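Local coordinates for GphF Dehydratase 1 (PDB 6MBF), which probably dehydrates beta-hydroxyacyl intermediates during gephyronic acid polyketide assembly, and is linked to rearrangement of the olefin that results, at residues F8-V16 / F26-Y37; A46-L55 / V79-A89. All blocks are in the same frame, centred on the assembly; numbering follows the deposited sequence.

Contact 1 of 2, residues F8-V16 / F26-Y37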
loop_
_atom_site.group_PDB
_atom_site.type_symbol
_atom_site.label_atom_id
_atom_site.label_comp_id
_atom_site.label_asym_id
_atom_site.label_seq_id
_atom_site.Cartn_x
_atom_site.Cartn_y
_atom_site.Cartn_z
ATOM N N PHE A 8 14.207 13.330 -0.095
ATOM C CA PHE A 8 13.178 14.317 0.212
ATOM C C PHE A 8 11.800 13.657 0.310
ATOM O O PHE A 8 10.912 14.151 1.008
ATOM C CB PHE A 8 13.169 15.430 -0.836
ATOM C CG PHE A 8 12.150 16.498 -0.567
ATOM C CD1 PHE A 8 12.349 17.425 0.445
ATOM C CD2 PHE A 8 10.992 16.573 -1.322
ATOM C CE1 PHE A 8 11.409 18.410 0.698
ATOM C CE2 PHE A 8 10.049 17.554 -1.077
ATOM C CZ PHE A 8 10.259 18.472 -0.065
ATOM N N HIS A 9 11.616 12.551 -0.409
ATOM C CA HIS A 9 10.494 11.684 -0.068
ATOM C C HIS A 9 10.980 10.582 0.866
ATOM O O HIS A 9 12.075 10.043 0.665
ATOM C CB HIS A 9 9.879 11.062 -1.327
ATOM C CG HIS A 9 8.650 10.238 -1.070
ATOM N ND1 HIS A 9 8.708 8.910 -0.697
ATOM C CD2 HIS A 9 7.334 10.548 -1.150
ATOM C CE1 HIS A 9 7.480 8.441 -0.558
ATOM N NE2 HIS A 9 6.627 9.414 -0.823
ATOM N N PRO A 10 10.208 10.212 1.894
ATOM C CA PRO A 10 10.733 9.277 2.910
ATOM C C PRO A 10 11.019 7.881 2.383
ATOM O O PRO A 10 11.746 7.127 3.046
ATOM C CB PRO A 10 9.619 9.240 3.971
ATOM C CG PRO A 10 8.754 10.423 3.691
ATOM C CD PRO A 10 8.843 10.660 2.209
ATOM N N LEU A 11 10.461 7.505 1.234
ATOM C CA LEU A 11 10.696 6.198 0.631
ATOM C C LEU A 11 11.433 6.271 -0.699
ATOM O O LEU A 11 12.325 5.450 -0.958
ATOM C CB LEU A 11 9.351 5.484 0.438
ATOM C CG LEU A 11 8.583 5.198 1.727
ATOM C CD1 LEU A 11 7.147 4.844 1.380
ATOM C CD2 LEU A 11 9.254 4.068 2.493
ATOM N N LEU A 12 11.080 7.244 -1.549
ATOM C CA LEU A 12 11.760 7.435 -2.825
ATOM C C LEU A 12 13.209 7.862 -2.637
ATOM O O LEU A 12 14.079 7.518 -3.448
ATOM C CB LEU A 12 11.039 8.502 -3.649
ATOM C CG LEU A 12 10.017 8.137 -4.712
ATOM C CD1 LEU A 12 9.720 9.393 -5.520
ATOM C CD2 LEU A 12 10.524 7.025 -5.603
ATOM N N GLY A 13 13.477 8.650 -1.606
ATOM C CA GLY A 13 14.796 9.247 -1.464
ATOM C C GLY A 13 14.904 10.464 -2.356
ATOM O O GLY A 13 13.989 11.291 -2.411
ATOM N N ARG A 14 16.011 10.567 -3.085
ATOM C CA ARG A 14 16.272 11.718 -3.935
ATOM C C ARG A 14 16.431 11.275 -5.382
ATOM O O ARG A 14 16.889 10.160 -5.663
ATOM C CB ARG A 14 17.534 12.466 -3.481
ATOM C CG ARG A 14 18.762 11.578 -3.382
ATOM C CD ARG A 14 19.985 12.361 -2.925
ATOM N NE ARG A 14 20.410 13.311 -3.947
ATOM C CZ ARG A 14 21.379 13.076 -4.825
ATOM N NH1 ARG A 14 22.045 11.928 -4.799
ATOM N NH2 ARG A 14 21.686 13.999 -5.726
ATOM N N ARG A 15 16.047 12.156 -6.308
ATOM C CA ARG A 15 16.310 11.879 -7.712
ATOM C C ARG A 15 17.792 12.093 -8.001
ATOM O O ARG A 15 18.365 13.122 -7.629
ATOM C CB ARG A 15 15.463 12.761 -8.627
ATOM C CG ARG A 15 15.576 12.338 -10.082
ATOM C CD ARG A 15 14.659 13.123 -10.988
ATOM N NE ARG A 15 15.026 12.905 -12.383
ATOM C CZ ARG A 15 14.662 13.696 -13.385
ATOM N NH1 ARG A 15 13.916 14.766 -13.149
ATOM N NH2 ARG A 15 15.064 13.425 -14.621
ATOM N N VAL A 16 18.411 11.113 -8.649
ATOM C CA VAL A 16 19.827 11.210 -9.003
ATOM C C VAL A 16 19.916 11.583 -10.477
ATOM O O VAL A 16 18.910 11.490 -11.192
ATOM C CB VAL A 16 20.569 9.898 -8.701
ATOM C CG1 VAL A 16 20.500 9.582 -7.206
ATOM C CG2 VAL A 16 20.014 8.752 -9.559
ATOM N N PHE A 26 15.418 7.232 -8.824
ATOM C CA PHE A 26 15.439 7.721 -7.454
ATOM C C PHE A 26 16.158 6.694 -6.588
ATOM O O PHE A 26 16.066 5.486 -6.831
ATOM C CB PHE A 26 14.018 7.942 -6.884
ATOM C CG PHE A 26 13.188 8.953 -7.642
ATOM C CD1 PHE A 26 13.122 10.275 -7.224
ATOM C CD2 PHE A 26 12.444 8.567 -8.748
ATOM C CE1 PHE A 26 12.347 11.200 -7.918
ATOM C CE2 PHE A 26 11.670 9.488 -9.446
ATOM C CZ PHE A 26 11.621 10.804 -9.023
ATOM N N THR A 27 16.861 7.165 -5.566
ATOM C CA THR A 27 17.455 6.218 -4.633
ATOM C C THR A 27 17.466 6.802 -3.231
ATOM O O THR A 27 17.556 8.019 -3.036
ATOM C CB THR A 27 18.875 5.818 -5.054
ATOM O OG1 THR A 27 19.302 4.697 -4.271
ATOM C CG2 THR A 27 19.836 6.973 -4.838
ATOM N N GLY A 28 17.374 5.912 -2.249
ATOM C CA GLY A 28 17.438 6.322 -0.863
ATOM C C GLY A 28 17.798 5.124 -0.018
ATOM O O GLY A 28 18.059 4.031 -0.526
ATOM N N THR A 29 17.815 5.351 1.290
ATOM C CA THR A 29 18.066 4.316 2.274
ATOM C C THR A 29 16.916 4.291 3.266
ATOM O O THR A 29 16.460 5.343 3.723
ATOM C CB THR A 29 19.390 4.564 3.008
ATOM O OG1 THR A 29 20.475 4.499 2.072
ATOM C CG2 THR A 29 19.603 3.533 4.095
ATOM N N VAL A 30 16.440 3.089 3.591
ATOM C CA VAL A 30 15.422 2.916 4.619
ATOM C C VAL A 30 15.905 1.860 5.608
ATOM O O VAL A 30 16.848 1.114 5.347
ATOM C CB VAL A 30 14.053 2.507 4.029
ATOM C CG1 VAL A 30 13.546 3.572 3.037
ATOM C CG2 VAL A 30 14.149 1.141 3.378
ATOM N N SER A 31 15.239 1.808 6.759
ATOM C CA SER A 31 15.429 0.714 7.700
ATOM C C SER A 31 14.107 0.468 8.409
ATOM O O SER A 31 13.155 1.240 8.274
ATOM C CB SER A 31 16.521 1.028 8.726
ATOM O OG SER A 31 16.017 1.941 9.681
ATOM N N SER A 32 14.069 -0.607 9.201
ATOM C CA SER A 32 12.896 -0.884 10.020
ATOM C C SER A 32 12.605 0.246 11.006
ATOM O O SER A 32 11.497 0.309 11.547
ATOM C CB SER A 32 13.064 -2.224 10.759
ATOM O OG SER A 32 14.100 -2.190 11.739
ATOM N N ASP A 33 13.571 1.140 11.252
ATOM C CA ASP A 33 13.370 2.273 12.147
ATOM C C ASP A 33 12.947 3.557 11.437
ATOM O O ASP A 33 12.503 4.494 12.113
ATOM C CB ASP A 33 14.655 2.554 12.935
ATOM C CG ASP A 33 15.087 1.371 13.767
ATOM O OD1 ASP A 33 14.206 0.748 14.403
ATOM O OD2 ASP A 33 16.298 1.064 13.775
ATOM N N ARG A 34 13.083 3.643 10.113
ATOM C CA ARG A 34 12.803 4.902 9.430
ATOM C C ARG A 34 12.487 4.650 7.962
ATOM O O ARG A 34 13.362 4.190 7.222
ATOM C CB ARG A 34 13.986 5.867 9.532
ATOM C CG ARG A 34 13.636 7.286 9.085
ATOM C CD ARG A 34 14.669 7.901 8.153
ATOM N NE ARG A 34 14.850 7.132 6.918
ATOM C CZ ARG A 34 14.136 7.291 5.804
ATOM N NH1 ARG A 34 13.159 8.191 5.731
ATOM N NH2 ARG A 34 14.402 6.535 4.746
ATOM N N PRO A 35 11.252 4.909 7.501
ATOM C CA PRO A 35 10.064 5.246 8.297
ATOM C C PRO A 35 9.710 4.152 9.301
ATOM O O PRO A 35 9.900 2.965 9.019
ATOM C CB PRO A 35 8.958 5.385 7.244
ATOM C CG PRO A 35 9.676 5.713 5.988
ATOM C CD PRO A 35 10.969 4.952 6.054
ATOM N N ALA A 36 9.213 4.565 10.469
ATOM C CA ALA A 36 9.046 3.635 11.584
ATOM C C ALA A 36 8.058 2.517 11.269
ATOM O O ALA A 36 8.198 1.408 11.801
ATOM C CB ALA A 36 8.597 4.392 12.831
ATOM N N TYR A 37 7.061 2.776 10.416
ATOM C CA TYR A 37 6.077 1.736 10.122
ATOM C C TYR A 37 6.694 0.550 9.390
ATOM O O TYR A 37 6.085 -0.528 9.367
ATOM C CB TYR A 37 4.904 2.299 9.298
ATOM C CG TYR A 37 5.154 2.325 7.803
ATOM C CD1 TYR A 37 4.838 1.228 6.998
ATOM C CD2 TYR A 37 5.694 3.447 7.188
ATOM C CE1 TYR A 37 5.076 1.243 5.629
ATOM C CE2 TYR A 37 5.921 3.472 5.818
ATOM C CZ TYR A 37 5.619 2.373 5.049
ATOM O OH TYR A 37 5.862 2.402 3.696
HETATM O O HOH W 1 14.909 7.113 1.597
HETATM O O HOH W 2 13.981 4.846 -4.102
#
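The beta hairpin of strands 14-15 and 23-30, part of the N-terminal hotdog fold, is held together at Arg14 and Thr27, an antiparallel hydrogen-bonded pair: Arg14 N donates to Thr27 O and Thr27 N to Arg14 O, each at 3.0 Å. Next to it, the Phe26 ring lies between two aliphatic groups. Leu12 CD1 sits over the centre of one face, 3.9 Å from the ring centroid, while Arg15 CG covers the opposite face near the rim. With an alanine in place of Phe26, Leu12 CD1 would probably lose its CH-pi partner and a gap open beneath the Arg15 chain. Gly13 CA comes within 4.0 Å of Gly28 CA, where a side chain on Gly13 would collide with Thr27 O. Farther along, Arg34, its chain bent at chi2 and again at chi3 (60°), grips Pro10 O end-on with NH1 and NH2, both at 3.2 Å; NH1 approaches on a lone pair, and NH2 also donates to Thr29 O. Pro35, after a cis peptide, puts CG 3.9 Å from Leu11 CD2. Strand 23-30 pairs on with strand 93-100, and Leu11, Leu12 and Phe26 pack against helix 52-65.

Contact 2 of 2, residues A46-L55 / V79-A89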
loop_
_atom_site.group_PDB
_atom_site.type_symbol
_atom_site.label_atom_id
_atom_site.label_comp_id
_atom_site.label_asym_id
_atom_site.label_seq_id
_atom_site.Cartn_x
_atom_site.Cartn_y
_atom_site.Cartn_z
ATOM N N ALA A 46 9.467 -12.481 10.455
ATOM C CA ALA A 46 10.379 -11.626 9.712
ATOM C C ALA A 46 9.730 -10.270 9.485
ATOM O O ALA A 46 8.514 -10.181 9.285
ATOM C CB ALA A 46 10.743 -12.260 8.367
ATOM N N ILE A 47 10.538 -9.214 9.536
ATOM C CA ILE A 47 10.044 -7.886 9.188
ATOM C C ILE A 47 9.887 -7.817 7.674
ATOM O O ILE A 47 10.867 -7.966 6.937
ATOM C CB ILE A 47 10.997 -6.793 9.684
ATOM C CG1 ILE A 47 11.237 -6.916 11.187
ATOM C CG2 ILE A 47 10.439 -5.408 9.324
ATOM C CD1 ILE A 47 12.463 -6.151 11.665
ATOM N N VAL A 48 8.660 -7.591 7.205
ATOM C CA VAL A 48 8.351 -7.595 5.774
ATOM C C VAL A 48 7.760 -6.241 5.396
ATOM O O VAL A 48 6.736 -5.824 5.951
ATOM C CB VAL A 48 7.379 -8.729 5.399
ATOM C CG1 VAL A 48 7.006 -8.640 3.920
ATOM C CG2 VAL A 48 7.969 -10.095 5.719
ATOM N N VAL A 49 8.402 -5.558 4.450
ATOM C CA VAL A 49 7.919 -4.255 4.005
ATOM C C VAL A 49 6.543 -4.417 3.370
ATOM O O VAL A 49 6.349 -5.255 2.484
ATOM C CB VAL A 49 8.939 -3.637 3.035
ATOM C CG1 VAL A 49 8.347 -2.436 2.269
ATOM C CG2 VAL A 49 10.221 -3.266 3.800
ATOM N N LEU A 50 5.579 -3.621 3.837
ATOM C CA LEU A 50 4.225 -3.678 3.294
ATOM C C LEU A 50 4.212 -3.290 1.817
ATOM O O LEU A 50 4.884 -2.342 1.402
ATOM C CB LEU A 50 3.302 -2.739 4.076
ATOM C CG LEU A 50 2.834 -3.122 5.480
ATOM C CD1 LEU A 50 2.076 -1.951 6.079
ATOM C CD2 LEU A 50 1.948 -4.351 5.401
ATOM N N GLY A 51 3.432 -4.030 1.025
ATOM C CA GLY A 51 3.295 -3.730 -0.395
ATOM C C GLY A 51 2.797 -2.329 -0.705
ATOM O O GLY A 51 3.110 -1.779 -1.765
ATOM N N VAL A 52 2.019 -1.725 0.203
ATOM C CA VAL A 52 1.563 -0.358 -0.029
ATOM C C VAL A 52 2.735 0.608 -0.141
ATOM O O VAL A 52 2.598 1.670 -0.755
ATOM C CB VAL A 52 0.572 0.110 1.069
ATOM C CG1 VAL A 52 -0.789 -0.557 0.891
ATOM C CG2 VAL A 52 1.139 -0.124 2.481
ATOM N N THR A 53 3.885 0.260 0.449
ATOM C CA THR A 53 5.109 1.031 0.275
ATOM C C THR A 53 5.410 1.257 -1.201
ATOM O O THR A 53 5.747 2.374 -1.612
ATOM C CB THR A 53 6.272 0.296 0.946
ATOM O OG1 THR A 53 5.951 0.054 2.327
ATOM C CG2 THR A 53 7.565 1.105 0.841
ATOM N N TYR A 54 5.260 0.207 -2.012
ATOM C CA TYR A 54 5.573 0.303 -3.436
ATOM C C TYR A 54 4.548 1.159 -4.166
ATOM O O TYR A 54 4.900 1.906 -5.087
ATOM C CB TYR A 54 5.633 -1.098 -4.051
ATOM C CG TYR A 54 6.499 -2.042 -3.253
ATOM C CD1 TYR A 54 7.780 -1.670 -2.866
ATOM C CD2 TYR A 54 6.029 -3.292 -2.859
ATOM C CE1 TYR A 54 8.582 -2.522 -2.119
ATOM C CE2 TYR A 54 6.825 -4.156 -2.109
ATOM C CZ TYR A 54 8.099 -3.765 -1.744
ATOM O OH TYR A 54 8.893 -4.614 -0.997
ATOM N N LEU A 55 3.276 1.061 -3.780
ATOM C CA LEU A 55 2.264 1.906 -4.406
ATOM C C LEU A 55 2.539 3.380 -4.128
ATOM O O LEU A 55 2.423 4.223 -5.029
ATOM C CB LEU A 55 0.874 1.509 -3.907
ATOM C CG LEU A 55 0.417 0.084 -4.241
ATOM C CD1 LEU A 55 -0.984 -0.171 -3.699
ATOM C CD2 LEU A 55 0.453 -0.124 -5.749
ATOM N N VAL A 79 0.371 -3.343 -11.465
ATOM C CA VAL A 79 1.371 -3.536 -10.418
ATOM C C VAL A 79 1.495 -5.018 -10.107
ATOM O O VAL A 79 0.493 -5.704 -9.871
ATOM C CB VAL A 79 1.007 -2.745 -9.153
ATOM C CG1 VAL A 79 2.067 -2.959 -8.072
ATOM C CG2 VAL A 79 0.850 -1.274 -9.477
ATOM N N THR A 80 2.730 -5.507 -10.089
ATOM C CA THR A 80 3.057 -6.848 -9.631
ATOM C C THR A 80 4.097 -6.741 -8.525
ATOM O O THR A 80 5.091 -6.023 -8.676
ATOM C CB THR A 80 3.590 -7.710 -10.794
ATOM O OG1 THR A 80 2.557 -7.903 -11.774
ATOM C CG2 THR A 80 4.075 -9.072 -10.289
ATOM N N VAL A 81 3.862 -7.441 -7.414
ATOM C CA VAL A 81 4.866 -7.618 -6.366
ATOM C C VAL A 81 5.602 -8.928 -6.632
ATOM O O VAL A 81 5.002 -10.006 -6.587
ATOM C CB VAL A 81 4.225 -7.622 -4.970
ATOM C CG1 VAL A 81 5.277 -7.871 -3.892
ATOM C CG2 VAL A 81 3.477 -6.323 -4.721
ATOM N N TRP A 82 6.905 -8.838 -6.899
ATOM C CA TRP A 82 7.707 -9.989 -7.306
ATOM C C TRP A 82 8.354 -10.740 -6.146
ATOM O O TRP A 82 8.351 -11.977 -6.135
ATOM C CB TRP A 82 8.789 -9.532 -8.282
ATOM C CG TRP A 82 8.199 -8.976 -9.525
ATOM C CD1 TRP A 82 7.991 -7.661 -9.821
ATOM C CD2 TRP A 82 7.687 -9.724 -10.632
ATOM N NE1 TRP A 82 7.408 -7.545 -11.058
ATOM C CE2 TRP A 82 7.214 -8.797 -11.577
ATOM C CE3 TRP A 82 7.602 -11.088 -10.923
ATOM C CZ2 TRP A 82 6.650 -9.189 -12.791
ATOM C CZ3 TRP A 82 7.044 -11.477 -12.127
ATOM C CH2 TRP A 82 6.574 -10.532 -13.046
ATOM N N SER A 83 8.951 -10.030 -5.193
ATOM C CA SER A 83 9.673 -10.663 -4.096
ATOM C C SER A 83 9.468 -9.750 -2.901
ATOM O O SER A 83 9.606 -8.524 -3.049
ATOM C CB SER A 83 11.169 -10.846 -4.350
ATOM O OG SER A 83 11.420 -11.984 -5.157
ATOM N N PRO A 84 9.158 -10.297 -1.729
ATOM C CA PRO A 84 9.055 -9.453 -0.540
ATOM C C PRO A 84 10.410 -8.859 -0.196
ATOM O O PRO A 84 11.466 -9.405 -0.539
ATOM C CB PRO A 84 8.571 -10.424 0.544
ATOM C CG PRO A 84 9.077 -11.747 0.101
ATOM C CD PRO A 84 9.042 -11.730 -1.404
ATOM N N LEU A 85 10.370 -7.711 0.468
ATOM C CA LEU A 85 11.560 -7.079 1.013
ATOM C C LEU A 85 11.580 -7.377 2.510
ATOM O O LEU A 85 10.753 -6.860 3.272
ATOM C CB LEU A 85 11.575 -5.577 0.727
ATOM C CG LEU A 85 12.705 -4.771 1.384
ATOM C CD1 LEU A 85 14.046 -5.442 1.155
ATOM C CD2 LEU A 85 12.724 -3.339 0.852
ATOM N N VAL A 86 12.493 -8.240 2.916
ATOM C CA VAL A 86 12.665 -8.572 4.323
ATOM C C VAL A 86 13.759 -7.679 4.874
ATOM O O VAL A 86 14.863 -7.623 4.317
ATOM C CB VAL A 86 13.025 -10.054 4.500
ATOM C CG1 VAL A 86 13.258 -10.365 5.967
ATOM C CG2 VAL A 86 11.941 -10.950 3.904
ATOM N N LEU A 87 13.450 -6.965 5.952
ATOM C CA LEU A 87 14.418 -6.149 6.666
ATOM C C LEU A 87 14.883 -6.889 7.912
ATOM O O LEU A 87 14.080 -7.516 8.609
ATOM C CB LEU A 87 13.811 -4.805 7.080
ATOM C CG LEU A 87 13.322 -3.896 5.948
ATOM C CD1 LEU A 87 12.585 -2.708 6.556
ATOM C CD2 LEU A 87 14.482 -3.439 5.047
ATOM N N ARG A 88 16.178 -6.814 8.199
ATOM C CA ARG A 88 16.657 -7.169 9.529
ATOM C C ARG A 88 16.637 -5.914 10.393
ATOM O O ARG A 88 17.111 -4.856 9.967
ATOM C CB ARG A 88 18.067 -7.759 9.488
ATOM C CG ARG A 88 18.292 -8.782 8.403
ATOM C CD ARG A 88 17.392 -10.004 8.510
ATOM N NE ARG A 88 17.711 -10.955 7.438
ATOM C CZ ARG A 88 16.962 -12.006 7.117
ATOM N NH1 ARG A 88 15.843 -12.258 7.780
ATOM N NH2 ARG A 88 17.327 -12.804 6.119
ATOM N N ALA A 89 16.068 -6.032 11.592
ATOM C CA ALA A 89 15.854 -4.900 12.490
ATOM C C ALA A 89 17.065 -3.982 12.549
ATOM O O ALA A 89 18.179 -4.421 12.857
ATOM C CB ALA A 89 15.523 -5.413 13.890
HETATM O O HOH W 3 13.327 -9.795 9.740
HETATM O O HOH W 4 7.678 -6.438 0.468
#
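Val49 CG2 lies at the apolar centre, 3.8 Å from Leu85 CG and 3.7 Å from Leu87 CD1, where the chain leading into helix 52-65, the central helix of the N-terminal hotdog fold, runs antiparallel to the segment after strand 73-81. The valine sends this methyl across the gap by setting it anti to its own carbonyl carbon, with CG1 anti to the backbone N (chi1 166°). On the helix itself, Leu55 points CD2 between the two methyls of Val79, approaching CG2 to 3.9 Å, and so ties the first turn to strand 73-81. At the other end Ile47 reaches out with CD1 to Ala89, while its side chain crosses that of Leu87 at about a right angle, CG2 meeting Leu87 CB. Val48 and Val86, a non-hydrogen-bonded pair, turn to the other face of this short sheet, where Val48 CG1 also meets the Pro84 ring.

Two backbone bonds flank that pair. Val49 N points almost straight at Leu85 O (2.9 Å, 174° at the hydrogen), whereas the bond from Leu87 N to Ile47 O is more bent, at 152°. Beyond it the strands part enough for a water to bridge Ile47 N and Leu87 O. Outside the pairing, Val48 O accepts from His41 ND1, and the Tyr54 side chain packs on His123 and Ile106. Tyr54 OH rests 3.3 Å from Leu85 CB. The same hydroxyl is hydrogen-bonded to a water that donates to Val49 O and accepts from Leu85 N.

How the contacts relate
Both contacts are partly buried and belong to the same hotdog half, but contact 2 lies nearer the middle of the chain, its centre about 10 Å from that of the chain, against about 15 Å for contact 1. Helix 52-65 is common to them: it begins within contact 2 and has contact 1 packed against it. They meet directly where Tyr37 OH and Thr53 OG1 probably share a hydrogen bond (2.7 Å) and where Leu87 CD1 packs on Ser32 N. Contact 1 combines an exposed, arginine-rich margin with a core of leucine and proline side chains and the single Phe26 ring, whereas contact 2 relies on branched aliphatic side chains and two backbone bonds, and no charged group bonds across it.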